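Local coordinates for protein geranylgeranyl pyrophosphate synthase (Corynebacterium glutamicum, PDB 3LK5) that probably catalyses magnesium-dependent prenyl transfer in isoprenoid biosynthesis, extending an allylic diphosphate with a five-carbon isopentenyl unit, at residues 11-16 and 85-90; 27-32 and 97-102; 261-266 and 322-327; 288-293 and 302-307. One frame throughout, in Å; residues are numbered along the deposited sequence.

Contact 1 of 4, residues 11-16 and 85-90; sequences FDAHDL and EKLESV
Phe11 and Ala13 meet Leu87 in a small apolar contact at the surface, where the N-terminal segment lies against the start of helix 87-111 in the all-helical isoprenoid synthase fold. The case illustrates how a peptide without regular structure can be fitted to a helix end by few atoms. Leu87 is the first residue of its helix, directly after the N-cap residue Lys86, and its bond to CB already points at the incoming chain. A chi1 of 170° swings CG away from the leucine's own N and holds both methyls out to the N-terminal segment. Its CD1 lies 4.0 Å from Phe11 CE1, near the ring plane and at the rim, so the phenyl group presents an edge and not a face. Phe11 reaches this place although its CB does not aim at the helix, because the outer part of the ring swings closer. Trp71 of helix 65-78 completes the patch, meeting the ring of Phe11 and also touching Leu87. No hydrogen bond joins the two segments. The N-terminal segment is shaped instead by an Asx turn, in which Asp12 OD1 accepts from His14 N at 3.3 Å, while His14 NE2 is bonded to Lys81 O. Within the bend framed by that turn, Ala13 directs its methyl at the leucine, leaving CB 4.3 Å from Leu87 CD2.

Contact 2 of 4, residues 27-32 and 97-102; sequences DRLTQF and LEFIQA
The rings of Phe32 and Phe99 meet obliquely, their planes inclined at 59° and their centroids 5.3 Å apart. Neither lies flat on the other: Phe32 CD1 comes within 3.5 Å of Phe99 CE2, with Phe32 CE1 a little farther from the same atom. Elsewhere the Phe32 ring has an edge-to-face partner in Trp158, and Phe99 also packs on Ala159, both from helix 144-164. Leu29, one turn before Phe32, packs beside this pair. Its two methyls divide the work, CD2 lying 3.7 Å from Phe99 CE2, again obliquely to that ring, and CD1 resting 3.8 Å from Glu98 CB. Phe32 turns toward the partner helix because its chi1 of 178° sets the ring trans to the main-chain nitrogen. The principle at work is a steep helix crossing, here -78° for the short segments of helix 21-43 and helix 87-111, with axes 11.5 Å apart, wide enough for large side chains to meet between the backbones. Helix 87-111 is kinked here, the N atoms of Glu98 and Phe99 lacking a bond to the preceding turn. Farther along the same helix lies Asp108, one of the magnesium-binding aspartates, although no magnesium is bound to this chain here. Glu98 lends only its aliphatic base to the contact; its chain bends at chi2, leading the carboxylate away to a salt bridge with Arg64. The interface therefore depends on shape and apolar burial, with the buried charge paired outside it.

Contact 3 of 4, residues 261-266 and 322-327; sequences GVFGDP and EHIRAT
Arg325 NE is bonded to Glu322 OE1 at 2.8 Å, with an almost straight N-H...O angle of 174°, and this guanidinium is the group that Phe263 touches. A second bond, Arg325 NH2 to Glu322 OE2 at 2.9 Å, completes a side-on, two-nitrogen salt bridge. Both carboxylate oxygens are met on their syn sides and lie practically in the guanidinium plane. The arginine chain bends at chi3 (-48°), which turns the guanidinium back beside Glu322 and against Phe263. The paired bonds restrain rotation of the group and would be expected to temper its charge. Over one of its faces sits Phe263 CE1, 3.6 Å from Arg325 NH1 and 3.7 Å from Arg325 CZ. The planes of ring and guanidinium are 47° apart, so the CD1-CE1 side of the ring comes down obliquely on the cation. Within the all-helical prenyltransferase fold, this joins the C-terminal end of helix 236-263 to the last turns of helix 314-326. Gly264 leaves the helical path immediately after the phenylalanine, and Asp265 caps the next helix through Ala267 N. Phe263 CZ meets Ile324 CG2 more loosely, at 4.5 Å, and Ile324 continues into apolar packing on Ile304 and Ala289. The Phe263 ring is also packed from within its own segment, since Val262 CG1 stands over the centre of one face, 3.7 Å above the plane.

Contact 4 of 4, residues 288-293 and 302-307; sequences LALQRA and TAIRAG
Leu290 has CG anti to its carbonyl carbon (chi1 -70°) and Ile304 has CG2 anti to its backbone N, torsions that bring Leu290 CD2 and Ile304 CG2 within 3.8 Å of each other. The two side chains slide past one another in opposite directions, so that CD2 of the leucine lies beside CG2 and CB of the isoleucine. Arg305 follows one residue later and works differently: its chain, extended from CG to NE, runs out over the leucine. Leu290 CD2 thus touches the aliphatic part, 3.9 Å from Arg305 CG, and also stands 4.0 Å above the guanidinium plane, over its centre. The leucine methyl occupies one face of the flat cation, while the edge nitrogens are used elsewhere. Arg305 NE forms a salt bridge with Glu203 and Arg305 NH2 another with Asp294, and this double pairing probably holds the group level over Leu290. Farther along, Ala293 CB approaches Ile304 CD1 at 4.5 Å, a looser contact. His323 of helix 314-326 also packs on Ile304. Across the pair the contact is wholly one of packing. Helices 284-296 and 298-307 are separated by a single residue, and their short segments run at 146° with axes 10.3 Å apart: a splayed, roughly antiparallel helical hairpin within the all-helical isoprenoid synthase fold.

In the fold
From the N terminus, contact 1 brings the start of helix 87-111 back to the leading segment, and contact 2 joins helix 21-43 to a later turn of that helix. Their segments alternate along the chain, so the two closures cross, and Glu88 CB packs on Arg28 NH2 between them. Contact 3 opens only after both are complete, tying helix 236-263 to helix 314-326 on the opposite side of the chain's centre, its own centre about 34 Å from that of contact 2. Within its span falls contact 4, the short hairpin of residues 288-293 and 302-307. These two adjoin directly, with Thr327 O probably hydrogen-bonded to Arg292 NH1.

Contact 1 of 4, residues 11-16 and 85-90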
loop_
_atom_site.group_PDB
_atom_site.type_symbol
_atom_site.label_atom_id
_atom_site.label_comp_id
_atom_site.label_asym_id
_atom_site.label_seq_id
_atom_site.Cartn_x
_atom_site.Cartn_y
_atom_site.Cartn_z
ATOM N N PHE A 11 -17.493 25.704 -9.837
ATOM C CA PHE A 11 -16.424 26.084 -10.758
ATOM C C PHE A 11 -16.843 25.690 -12.190
ATOM O O PHE A 11 -17.840 24.974 -12.362
ATOM C CB PHE A 11 -15.063 25.502 -10.284
ATOM C CG PHE A 11 -14.733 24.098 -10.794
ATOM C CD1 PHE A 11 -15.722 23.134 -10.981
ATOM C CD2 PHE A 11 -13.403 23.748 -11.050
ATOM C CE1 PHE A 11 -15.400 21.869 -11.450
ATOM C CE2 PHE A 11 -13.068 22.475 -11.508
ATOM C CZ PHE A 11 -14.069 21.534 -11.701
ATOM N N ASP A 12 -16.126 26.177 -13.207
ATOM C CA ASP A 12 -16.460 25.855 -14.607
ATOM C C ASP A 12 -16.065 24.396 -14.946
ATOM O O ASP A 12 -14.878 24.033 -14.942
ATOM C CB ASP A 12 -15.821 26.870 -15.582
ATOM C CG ASP A 12 -16.541 26.946 -16.948
ATOM O OD1 ASP A 12 -17.023 25.912 -17.467
ATOM O OD2 ASP A 12 -16.601 28.061 -17.519
ATOM N N ALA A 13 -17.086 23.587 -15.242
ATOM C CA ALA A 13 -16.956 22.143 -15.487
ATOM C C ALA A 13 -16.488 21.764 -16.905
ATOM O O ALA A 13 -16.387 20.577 -17.224
ATOM C CB ALA A 13 -18.280 21.446 -15.168
ATOM N N HIS A 14 -16.224 22.764 -17.747
ATOM C CA HIS A 14 -15.802 22.534 -19.138
ATOM C C HIS A 14 -14.476 23.219 -19.445
ATOM O O HIS A 14 -13.910 23.057 -20.540
ATOM C CB HIS A 14 -16.883 22.989 -20.133
ATOM C CG HIS A 14 -17.916 21.943 -20.429
ATOM N ND1 HIS A 14 -19.112 21.856 -19.743
ATOM C CD2 HIS A 14 -17.930 20.936 -21.336
ATOM C CE1 HIS A 14 -19.817 20.843 -20.216
ATOM N NE2 HIS A 14 -19.122 20.268 -21.183
ATOM N N ASP A 15 -13.971 23.976 -18.476
ATOM C CA ASP A 15 -12.706 24.671 -18.677
ATOM C C ASP A 15 -11.662 24.270 -17.633
ATOM O O ASP A 15 -11.988 23.893 -16.497
ATOM C CB ASP A 15 -12.904 26.207 -18.785
ATOM C CG ASP A 15 -12.490 26.960 -17.519
ATOM O OD1 ASP A 15 -11.578 27.810 -17.610
ATOM O OD2 ASP A 15 -13.065 26.699 -16.437
ATOM N N LEU A 16 -10.404 24.351 -18.048
ATOM C CA LEU A 16 -9.264 23.975 -17.228
ATOM C C LEU A 16 -8.633 25.223 -16.599
ATOM O O LEU A 16 -8.069 26.083 -17.306
ATOM C CB LEU A 16 -8.255 23.216 -18.100
ATOM C CG LEU A 16 -6.983 22.640 -17.500
ATOM C CD1 LEU A 16 -7.292 21.784 -16.296
ATOM C CD2 LEU A 16 -6.266 21.830 -18.580
ATOM N N GLU A 85 -21.151 10.979 -16.166
ATOM C CA GLU A 85 -20.667 10.774 -14.796
ATOM C C GLU A 85 -20.920 12.026 -13.972
ATOM O O GLU A 85 -20.824 13.142 -14.493
ATOM C CB GLU A 85 -19.165 10.470 -14.804
ATOM C CG GLU A 85 -18.805 9.182 -15.523
ATOM C CD GLU A 85 -19.484 7.945 -14.958
ATOM O OE1 GLU A 85 -19.612 7.798 -13.712
ATOM O OE2 GLU A 85 -19.847 7.054 -15.766
ATOM N N LYS A 86 -21.188 11.854 -12.685
ATOM C CA LYS A 86 -21.307 12.992 -11.763
ATOM C C LYS A 86 -19.988 13.716 -11.656
ATOM O O LYS A 86 -18.928 13.087 -11.499
ATOM C CB LYS A 86 -21.752 12.544 -10.343
ATOM C CG LYS A 86 -23.127 11.864 -10.304
ATOM C CD LYS A 86 -23.575 11.505 -8.870
ATOM C CE LYS A 86 -22.783 10.296 -8.298
ATOM N NZ LYS A 86 -23.170 9.989 -6.862
ATOM N N LEU A 87 -20.051 15.043 -11.640
ATOM C CA LEU A 87 -18.838 15.847 -11.545
ATOM C C LEU A 87 -18.031 15.541 -10.272
ATOM O O LEU A 87 -16.813 15.454 -10.293
ATOM C CB LEU A 87 -19.227 17.321 -11.555
ATOM C CG LEU A 87 -18.149 18.339 -11.226
ATOM C CD1 LEU A 87 -17.003 18.290 -12.251
ATOM C CD2 LEU A 87 -18.826 19.713 -11.234
ATOM N N GLU A 88 -18.739 15.413 -9.155
ATOM C CA GLU A 88 -18.111 15.127 -7.880
ATOM C C GLU A 88 -17.308 13.811 -7.945
ATOM O O GLU A 88 -16.244 13.665 -7.293
ATOM C CB GLU A 88 -19.223 14.971 -6.822
ATOM C CG GLU A 88 -20.088 16.223 -6.632
ATOM C CD GLU A 88 -21.121 16.529 -7.778
ATOM O OE1 GLU A 88 -21.407 15.721 -8.693
ATOM O OE2 GLU A 88 -21.691 17.648 -7.705
ATOM N N SER A 89 -17.852 12.839 -8.668
ATOM C CA SER A 89 -17.179 11.510 -8.793
ATOM C C SER A 89 -15.908 11.618 -9.611
ATOM O O SER A 89 -14.897 10.986 -9.296
ATOM C CB SER A 89 -18.117 10.479 -9.427
ATOM O OG SER A 89 -19.321 10.345 -8.663
ATOM N N VAL A 90 -15.974 12.387 -10.693
ATOM C CA VAL A 90 -14.761 12.624 -11.481
ATOM C C VAL A 90 -13.709 13.317 -10.663
ATOM O O VAL A 90 -12.504 12.939 -10.706
ATOM C CB VAL A 90 -15.089 13.440 -12.771
ATOM C CG1 VAL A 90 -13.814 13.732 -13.561
ATOM C CG2 VAL A 90 -16.119 12.682 -13.608
#

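Contact 2 of 4, residues 27-32 and 97-102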
loop_
_atom_site.group_PDB
_atom_site.type_symbol
_atom_site.label_atom_id
_atom_site.label_comp_id
_atom_site.label_asym_id
_atom_site.label_seq_id
_atom_site.Cartn_x
_atom_site.Cartn_y
_atom_site.Cartn_z
ATOM N N ASP A 27 -10.550 20.516 -1.192
ATOM C CA ASP A 27 -11.932 20.258 -0.757
ATOM C C ASP A 27 -12.315 18.773 -0.821
ATOM O O ASP A 27 -12.965 18.263 0.097
ATOM C CB ASP A 27 -12.970 21.011 -1.604
ATOM C CG ASP A 27 -13.045 22.498 -1.275
ATOM O OD1 ASP A 27 -12.660 22.904 -0.175
ATOM O OD2 ASP A 27 -13.485 23.268 -2.142
ATOM N N ARG A 28 -12.039 18.118 -1.947
ATOM C CA ARG A 28 -12.421 16.693 -2.061
ATOM C C ARG A 28 -11.699 15.835 -1.006
ATOM O O ARG A 28 -12.300 14.932 -0.413
ATOM C CB ARG A 28 -12.104 16.145 -3.480
ATOM C CG ARG A 28 -12.726 16.960 -4.658
ATOM C CD ARG A 28 -14.229 17.286 -4.464
ATOM N NE ARG A 28 -15.080 16.119 -4.232
ATOM C CZ ARG A 28 -16.378 16.199 -3.934
ATOM N NH1 ARG A 28 -16.966 17.402 -3.833
ATOM N NH2 ARG A 28 -17.090 15.100 -3.736
ATOM N N LEU A 29 -10.409 16.102 -0.809
ATOM C CA LEU A 29 -9.614 15.355 0.150
ATOM C C LEU A 29 -10.123 15.612 1.555
ATOM O O LEU A 29 -10.161 14.680 2.376
ATOM C CB LEU A 29 -8.118 15.716 0.076
ATOM C CG LEU A 29 -7.437 15.309 -1.255
ATOM C CD1 LEU A 29 -6.092 16.011 -1.308
ATOM C CD2 LEU A 29 -7.318 13.721 -1.321
ATOM N N THR A 30 -10.498 16.868 1.845
ATOM C CA THR A 30 -11.100 17.192 3.153
ATOM C C THR A 30 -12.340 16.384 3.423
ATOM O O THR A 30 -12.498 15.807 4.524
ATOM C CB THR A 30 -11.412 18.729 3.289
ATOM O OG1 THR A 30 -10.198 19.454 3.103
ATOM C CG2 THR A 30 -11.968 19.023 4.682
ATOM N N GLN A 31 -13.238 16.328 2.445
ATOM C CA GLN A 31 -14.466 15.577 2.618
ATOM C C GLN A 31 -14.205 14.089 2.893
ATOM O O GLN A 31 -14.861 13.463 3.752
ATOM C CB GLN A 31 -15.377 15.741 1.402
ATOM C CG GLN A 31 -15.714 17.209 1.216
ATOM C CD GLN A 31 -17.012 17.448 0.486
ATOM O OE1 GLN A 31 -17.312 18.595 0.128
ATOM N NE2 GLN A 31 -17.792 16.387 0.241
ATOM N N PHE A 32 -13.228 13.547 2.178
ATOM C CA PHE A 32 -12.927 12.118 2.331
ATOM C C PHE A 32 -12.367 11.841 3.733
ATOM O O PHE A 32 -12.787 10.884 4.415
ATOM C CB PHE A 32 -11.927 11.679 1.233
ATOM C CG PHE A 32 -11.534 10.214 1.345
ATOM C CD1 PHE A 32 -10.465 9.824 2.147
ATOM C CD2 PHE A 32 -12.264 9.242 0.664
ATOM C CE1 PHE A 32 -10.116 8.442 2.286
ATOM C CE2 PHE A 32 -11.931 7.850 0.769
ATOM C CZ PHE A 32 -10.851 7.453 1.572
ATOM N N LEU A 97 -5.486 10.457 -6.484
ATOM C CA LEU A 97 -4.053 10.440 -6.783
ATOM C C LEU A 97 -3.179 11.079 -5.717
ATOM O O LEU A 97 -2.023 10.682 -5.553
ATOM C CB LEU A 97 -3.768 11.134 -8.127
ATOM C CG LEU A 97 -4.466 10.456 -9.310
ATOM C CD1 LEU A 97 -4.142 11.221 -10.585
ATOM C CD2 LEU A 97 -3.998 8.996 -9.475
ATOM N N GLU A 98 -3.714 12.063 -4.984
ATOM C CA GLU A 98 -2.947 12.650 -3.875
ATOM C C GLU A 98 -2.634 11.642 -2.764
ATOM O O GLU A 98 -1.615 11.771 -2.072
ATOM C CB GLU A 98 -3.705 13.825 -3.256
ATOM C CG GLU A 98 -3.755 15.011 -4.210
ATOM C CD GLU A 98 -2.315 15.454 -4.619
ATOM O OE1 GLU A 98 -1.485 15.793 -3.739
ATOM O OE2 GLU A 98 -1.986 15.386 -5.799
ATOM N N PHE A 99 -3.517 10.666 -2.566
ATOM C CA PHE A 99 -3.192 9.630 -1.561
ATOM C C PHE A 99 -2.076 8.694 -2.014
ATOM O O PHE A 99 -1.263 8.244 -1.199
ATOM C CB PHE A 99 -4.446 8.855 -1.167
ATOM C CG PHE A 99 -5.289 9.547 -0.159
ATOM C CD1 PHE A 99 -4.791 9.824 1.112
ATOM C CD2 PHE A 99 -6.603 9.866 -0.453
ATOM C CE1 PHE A 99 -5.592 10.426 2.083
ATOM C CE2 PHE A 99 -7.412 10.469 0.505
ATOM C CZ PHE A 99 -6.883 10.753 1.783
ATOM N N ILE A 100 -2.032 8.389 -3.307
ATOM C CA ILE A 100 -0.914 7.608 -3.843
ATOM C C ILE A 100 0.346 8.407 -3.600
ATOM O O ILE A 100 1.348 7.867 -3.114
ATOM C CB ILE A 100 -1.060 7.317 -5.338
ATOM C CG1 ILE A 100 -2.349 6.521 -5.560
ATOM C CG2 ILE A 100 0.173 6.477 -5.844
ATOM C CD1 ILE A 100 -2.553 6.101 -7.022
ATOM N N GLN A 101 0.292 9.699 -3.929
ATOM C CA GLN A 101 1.496 10.525 -3.764
ATOM C C GLN A 101 1.902 10.666 -2.301
ATOM O O GLN A 101 3.108 10.741 -1.997
ATOM C CB GLN A 101 1.261 11.907 -4.404
ATOM C CG GLN A 101 2.381 12.936 -4.170
ATOM C CD GLN A 101 3.672 12.654 -4.919
ATOM O OE1 GLN A 101 3.915 11.558 -5.475
ATOM N NE2 GLN A 101 4.539 13.667 -4.933
ATOM N N ALA A 102 0.916 10.767 -1.406
ATOM C CA ALA A 102 1.235 10.841 0.016
ATOM C C ALA A 102 2.012 9.590 0.427
ATOM O O ALA A 102 3.030 9.694 1.133
ATOM C CB ALA A 102 0.004 10.999 0.861
#

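Contact 3 of 4, residues 261-266 and 322-327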
loop_
_atom_site.group_PDB
_atom_site.type_symbol
_atom_site.label_atom_id
_atom_site.label_comp_id
_atom_site.label_asym_id
_atom_site.label_seq_id
_atom_site.Cartn_x
_atom_site.Cartn_y
_atom_site.Cartn_z
ATOM N N GLY A 261 17.559 20.528 -8.543
ATOM C CA GLY A 261 18.078 19.875 -7.317
ATOM C C GLY A 261 19.583 20.089 -7.130
ATOM O O GLY A 261 20.129 19.854 -6.045
ATOM N N VAL A 262 20.247 20.566 -8.178
ATOM C CA VAL A 262 21.672 20.888 -8.088
ATOM C C VAL A 262 21.879 22.413 -8.178
ATOM O O VAL A 262 22.589 23.026 -7.350
ATOM C CB VAL A 262 22.432 20.114 -9.193
ATOM C CG1 VAL A 262 23.881 20.595 -9.316
ATOM C CG2 VAL A 262 22.397 18.628 -8.863
ATOM N N PHE A 263 21.247 23.044 -9.171
ATOM C CA PHE A 263 21.551 24.435 -9.477
ATOM C C PHE A 263 20.485 25.422 -9.021
ATOM O O PHE A 263 20.637 26.620 -9.202
ATOM C CB PHE A 263 21.779 24.622 -10.982
ATOM C CG PHE A 263 22.912 23.817 -11.518
ATOM C CD1 PHE A 263 24.231 24.178 -11.214
ATOM C CD2 PHE A 263 22.676 22.714 -12.334
ATOM C CE1 PHE A 263 25.291 23.441 -11.720
ATOM C CE2 PHE A 263 23.730 21.967 -12.861
ATOM C CZ PHE A 263 25.070 22.346 -12.528
ATOM N N GLY A 264 19.394 24.926 -8.436
ATOM C CA GLY A 264 18.331 25.858 -8.078
ATOM C C GLY A 264 18.440 26.414 -6.679
ATOM O O GLY A 264 18.922 25.742 -5.758
ATOM N N ASP A 265 17.938 27.630 -6.524
ATOM C CA ASP A 265 17.834 28.323 -5.227
ATOM C C ASP A 265 16.795 27.656 -4.320
ATOM O O ASP A 265 15.757 27.208 -4.816
ATOM C CB ASP A 265 17.436 29.776 -5.464
ATOM C CG ASP A 265 17.701 30.656 -4.269
ATOM O OD1 ASP A 265 18.802 31.243 -4.225
ATOM O OD2 ASP A 265 16.823 30.738 -3.376
ATOM N N PRO A 266 17.077 27.573 -2.996
ATOM C CA PRO A 266 16.111 26.984 -2.039
ATOM C C PRO A 266 14.724 27.642 -2.087
ATOM O O PRO A 266 13.718 26.975 -1.857
ATOM C CB PRO A 266 16.768 27.212 -0.666
ATOM C CG PRO A 266 18.064 27.965 -0.928
ATOM C CD PRO A 266 18.389 27.838 -2.369
ATOM N N GLU A 322 30.274 22.547 -9.094
ATOM C CA GLU A 322 31.092 23.242 -10.113
ATOM C C GLU A 322 31.849 22.242 -11.005
ATOM O O GLU A 322 31.994 22.483 -12.204
ATOM C CB GLU A 322 32.026 24.314 -9.504
ATOM C CG GLU A 322 31.308 25.565 -8.918
ATOM C CD GLU A 322 30.225 26.166 -9.869
ATOM O OE1 GLU A 322 30.398 26.138 -11.099
ATOM O OE2 GLU A 322 29.190 26.671 -9.378
ATOM N N HIS A 323 32.317 21.126 -10.432
ATOM C CA HIS A 323 32.954 20.076 -11.247
ATOM C C HIS A 323 31.931 19.541 -12.262
ATOM O O HIS A 323 32.258 19.385 -13.439
ATOM C CB HIS A 323 33.525 18.918 -10.415
ATOM C CG HIS A 323 34.809 19.228 -9.691
ATOM N ND1 HIS A 323 35.929 19.728 -10.319
ATOM C CD2 HIS A 323 35.167 19.030 -8.398
ATOM C CE1 HIS A 323 36.906 19.881 -9.438
ATOM N NE2 HIS A 323 36.481 19.433 -8.269
ATOM N N ILE A 324 30.695 19.289 -11.813
ATOM C CA ILE A 324 29.635 18.857 -12.710
ATOM C C ILE A 324 29.377 19.871 -13.831
ATOM O O ILE A 324 29.351 19.504 -15.006
ATOM C CB ILE A 324 28.317 18.530 -11.919
ATOM C CG1 ILE A 324 28.520 17.258 -11.098
ATOM C CG2 ILE A 324 27.099 18.355 -12.877
ATOM C CD1 ILE A 324 27.403 17.008 -10.043
ATOM N N ARG A 325 29.208 21.144 -13.477
ATOM C CA ARG A 325 29.009 22.187 -14.479
ATOM C C ARG A 325 30.138 22.228 -15.527
ATOM O O ARG A 325 29.865 22.377 -16.737
ATOM C CB ARG A 325 28.914 23.578 -13.833
ATOM C CG ARG A 325 28.360 24.638 -14.822
ATOM C CD ARG A 325 28.679 26.090 -14.378
ATOM N NE ARG A 325 28.352 26.334 -12.961
ATOM C CZ ARG A 325 27.122 26.566 -12.497
ATOM N NH1 ARG A 325 26.071 26.616 -13.333
ATOM N NH2 ARG A 325 26.940 26.755 -11.197
ATOM N N ALA A 326 31.386 22.100 -15.066
ATOM C CA ALA A 326 32.540 22.226 -15.988
ATOM C C ALA A 326 32.566 21.118 -17.042
ATOM O O ALA A 326 33.236 21.262 -18.065
ATOM C CB ALA A 326 33.878 22.273 -15.204
ATOM N N THR A 327 31.833 20.021 -16.806
ATOM C CA THR A 327 31.801 18.900 -17.754
ATOM C C THR A 327 30.998 19.219 -19.029
ATOM O O THR A 327 31.175 18.565 -20.061
ATOM C CB THR A 327 31.208 17.610 -17.150
ATOM O OG1 THR A 327 29.826 17.832 -16.869
ATOM C CG2 THR A 327 31.939 17.140 -15.859
#

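Contact 4 of 4, residues 288-293 and 302-307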
loop_
_atom_site.group_PDB
_atom_site.type_symbol
_atom_site.label_atom_id
_atom_site.label_comp_id
_atom_site.label_asym_id
_atom_site.label_seq_id
_atom_site.Cartn_x
_atom_site.Cartn_y
_atom_site.Cartn_z
ATOM N N LEU A 288 25.793 11.582 -17.108
ATOM C CA LEU A 288 26.445 12.318 -18.169
ATOM C C LEU A 288 27.666 13.108 -17.652
ATOM O O LEU A 288 28.691 13.166 -18.356
ATOM C CB LEU A 288 25.460 13.242 -18.889
ATOM C CG LEU A 288 24.311 12.617 -19.721
ATOM C CD1 LEU A 288 23.291 13.713 -20.106
ATOM C CD2 LEU A 288 24.842 11.916 -20.974
ATOM N N ALA A 289 27.594 13.677 -16.440
ATOM C CA ALA A 289 28.760 14.393 -15.887
ATOM C C ALA A 289 29.960 13.458 -15.700
ATOM O O ALA A 289 31.107 13.868 -15.930
ATOM C CB ALA A 289 28.418 15.090 -14.574
ATOM N N LEU A 290 29.693 12.220 -15.281
ATOM C CA LEU A 290 30.769 11.257 -15.040
ATOM C C LEU A 290 31.311 10.731 -16.348
ATOM O O LEU A 290 32.527 10.656 -16.528
ATOM C CB LEU A 290 30.332 10.127 -14.109
ATOM C CG LEU A 290 30.110 10.560 -12.659
ATOM C CD1 LEU A 290 29.332 9.469 -11.861
ATOM C CD2 LEU A 290 31.441 10.907 -11.989
ATOM N N GLN A 291 30.418 10.421 -17.283
ATOM C CA GLN A 291 30.813 10.042 -18.653
ATOM C C GLN A 291 31.821 11.054 -19.234
ATOM O O GLN A 291 32.891 10.706 -19.766
ATOM C CB GLN A 291 29.551 10.044 -19.506
ATOM C CG GLN A 291 29.557 9.253 -20.778
ATOM C CD GLN A 291 28.135 8.842 -21.174
ATOM O OE1 GLN A 291 27.556 7.916 -20.584
ATOM N NE2 GLN A 291 27.582 9.513 -22.186
ATOM N N ARG A 292 31.469 12.327 -19.130
ATOM C CA ARG A 292 32.308 13.386 -19.668
ATOM C C ARG A 292 33.573 13.636 -18.863
ATOM O O ARG A 292 34.652 13.807 -19.441
ATOM C CB ARG A 292 31.485 14.671 -19.734
ATOM C CG ARG A 292 30.349 14.627 -20.680
ATOM C CD ARG A 292 29.482 15.857 -20.453
ATOM N NE ARG A 292 28.672 16.065 -21.628
ATOM C CZ ARG A 292 29.054 16.809 -22.655
ATOM N NH1 ARG A 292 30.206 17.460 -22.623
ATOM N NH2 ARG A 292 28.259 16.930 -23.698
ATOM N N ALA A 293 33.467 13.659 -17.536
ATOM C CA ALA A 293 34.614 13.995 -16.680
ATOM C C ALA A 293 35.719 12.955 -16.803
ATOM O O ALA A 293 36.925 13.301 -16.730
ATOM C CB ALA A 293 34.200 14.114 -15.232
ATOM N N THR A 302 36.991 11.800 -10.181
ATOM C CA THR A 302 37.248 11.184 -8.877
ATOM C C THR A 302 36.567 11.934 -7.731
ATOM O O THR A 302 35.879 11.312 -6.887
ATOM C CB THR A 302 38.775 11.061 -8.637
ATOM O OG1 THR A 302 39.322 10.185 -9.629
ATOM C CG2 THR A 302 39.086 10.535 -7.235
ATOM N N ALA A 303 36.742 13.260 -7.720
ATOM C CA ALA A 303 36.096 14.166 -6.754
ATOM C C ALA A 303 34.563 14.075 -6.773
ATOM O O ALA A 303 33.937 14.005 -5.707
ATOM C CB ALA A 303 36.567 15.622 -6.974
ATOM N N ILE A 304 33.957 14.020 -7.958
ATOM C CA ILE A 304 32.485 13.774 -8.061
ATOM C C ILE A 304 32.074 12.398 -7.494
ATOM O O ILE A 304 31.153 12.285 -6.662
ATOM C CB ILE A 304 31.962 13.929 -9.513
ATOM C CG1 ILE A 304 32.223 15.352 -10.058
ATOM C CG2 ILE A 304 30.452 13.645 -9.589
ATOM C CD1 ILE A 304 32.046 15.452 -11.570
ATOM N N ARG A 305 32.755 11.351 -7.945
ATOM C CA ARG A 305 32.509 9.995 -7.419
ATOM C C ARG A 305 32.647 9.881 -5.909
ATOM O O ARG A 305 31.806 9.252 -5.256
ATOM C CB ARG A 305 33.421 8.985 -8.086
ATOM C CG ARG A 305 32.815 8.439 -9.321
ATOM C CD ARG A 305 33.690 7.417 -9.977
ATOM N NE ARG A 305 33.104 7.150 -11.273
ATOM C CZ ARG A 305 33.629 7.514 -12.432
ATOM N NH1 ARG A 305 32.969 7.240 -13.545
ATOM N NH2 ARG A 305 34.806 8.133 -12.484
ATOM N N ALA A 306 33.687 10.493 -5.362
ATOM C CA ALA A 306 33.977 10.399 -3.935
ATOM C C ALA A 306 32.974 11.193 -3.128
ATOM O O ALA A 306 32.676 10.841 -1.989
ATOM C CB ALA A 306 35.392 10.882 -3.637
ATOM N N GLY A 307 32.443 12.254 -3.725
ATOM C CA GLY A 307 31.637 13.216 -2.998
ATOM C C GLY A 307 30.131 12.979 -2.978
ATOM O O GLY A 307 29.491 13.276 -1.981
#